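Local structure of 16L protein (Yaba-like disease virus, 6TQP) at residues K118-P121 against M122-L125. The protein is a poxviral Bcl-2-like protein that probably inhibits apoptosis of the host cell, as by sequestering pro-apoptotic Bcl-2 family members. Residues are numbered along the deposited sequence; the frame is centred on the assembly and turned at random.
Sequences KNIP and MSFL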
# COMPACT_ATOMS: atom_id res chain seq x y z
N LYS A 118 9.49 -15.98 -2.11
CA LYS A 118 9.20 -17.40 -2.28
C LYS A 118 7.85 -17.82 -1.71
O LYS A 118 7.35 -18.89 -2.07
CB LYS A 118 10.33 -18.24 -1.66
CG LYS A 118 11.59 -18.33 -2.54
CD LYS A 118 12.53 -19.46 -2.12
CE LYS A 118 11.94 -20.85 -2.37
NZ LYS A 118 11.73 -21.13 -3.82
N ASN A 119 7.25 -17.02 -0.84
CA ASN A 119 5.92 -17.34 -0.32
C ASN A 119 4.90 -16.93 -1.37
O ASN A 119 4.51 -15.77 -1.46
CB ASN A 119 5.68 -16.60 1.00
CG ASN A 119 4.37 -16.97 1.63
OD1 ASN A 119 3.33 -16.96 0.98
ND2 ASN A 119 4.41 -17.32 2.91
N ILE A 120 4.48 -17.89 -2.20
CA ILE A 120 3.64 -17.56 -3.35
C ILE A 120 2.34 -16.91 -2.93
O ILE A 120 1.97 -15.87 -3.52
CB ILE A 120 3.44 -18.81 -4.23
CG1 ILE A 120 4.77 -19.29 -4.82
CG2 ILE A 120 2.41 -18.54 -5.32
CD1 ILE A 120 5.63 -18.21 -5.49
N PRO A 121 1.59 -17.42 -1.95
CA PRO A 121 0.40 -16.69 -1.49
C PRO A 121 0.67 -15.24 -1.14
O PRO A 121 -0.16 -14.37 -1.44
CB PRO A 121 -0.04 -17.50 -0.27
CG PRO A 121 0.42 -18.88 -0.57
CD PRO A 121 1.73 -18.73 -1.29
N MET A 122 1.82 -14.94 -0.53
CA MET A 122 2.15 -13.56 -0.21
C MET A 122 2.41 -12.75 -1.48
O MET A 122 1.97 -11.60 -1.59
CB MET A 122 3.36 -13.51 0.72
CG MET A 122 3.68 -12.12 1.27
SD MET A 122 2.30 -11.38 2.16
CE MET A 122 2.94 -9.74 2.46
N SER A 123 3.10 -13.33 -2.46
CA SER A 123 3.28 -12.63 -3.73
C SER A 123 1.94 -12.25 -4.34
O SER A 123 1.79 -11.16 -4.91
CB SER A 123 4.08 -13.48 -4.71
OG SER A 123 3.29 -14.54 -5.21
N PHE A 124 0.95 -13.14 -4.26
CA PHE A 124 -0.35 -12.84 -4.85
C PHE A 124 -1.11 -11.83 -4.01
O PHE A 124 -1.89 -11.04 -4.56
CB PHE A 124 -1.19 -14.12 -4.99
CG PHE A 124 -0.71 -15.06 -6.07
CD1 PHE A 124 -0.05 -14.58 -7.20
CD2 PHE A 124 -0.91 -16.43 -5.96
CE1 PHE A 124 0.39 -15.45 -8.19
CE2 PHE A 124 -0.47 -17.30 -6.94
CZ PHE A 124 0.18 -16.81 -8.06
N LEU A 125 -0.91 -11.84 -2.70
CA LEU A 125 -1.44 -10.76 -1.86
C LEU A 125 -0.94 -9.42 -2.35
O LEU A 125 -1.69 -8.44 -2.45
CB LEU A 125 -1.04 -10.98 -0.41
CG LEU A 125 -1.60 -9.95 0.58
CD1 LEU A 125 -1.82 -10.60 1.95
CD2 LEU A 125 -0.69 -8.76 0.70
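The chain turns from a loop into helix 120-134 at Asn119, whose carbonyl O accepts from Ser123 N at 3.0 Å; the next two i to i+4 bonds, Phe124 N to Ile120 O and Leu125 N to Pro121 O, carry the helix on. Asn119 also caps the first turn through its side chain: with CG trans to the backbone N (chi1 -176°), OD1 bends back and accepts from Met122 N at 2.9 Å. The donor stands 37° out of the amide carbonyl plane rather than on a lone pair, and OD1 also lies against Met122 CB. ND2 of the same amide makes a weak hydrogen bond to Thr74 O, just before helix 76-92. Ile120 O carries two bonds: Phe124 N comes in nearly end-on to the carbonyl, whereas Ser123 OG donates in the carbonyl plane, on a lone pair, at a short 2.5 Å. A chi1 of 74° turns the Ser123 hydroxyl back toward this oxygen. On the outer side Ile120 and Phe124 run side by side, and CG2 of Ile120 meets CE2 of the Phe124 ring obliquely at 3.5 Å. Met122 instead reaches inward to Ile109, Val110 and Asn113 of helix 96-113, while Leu125 packs on helix 76-92. This is a classic Asn N-cap, with proline in the first helical turn, starting one helix of the all-helical Bcl-2-like fold.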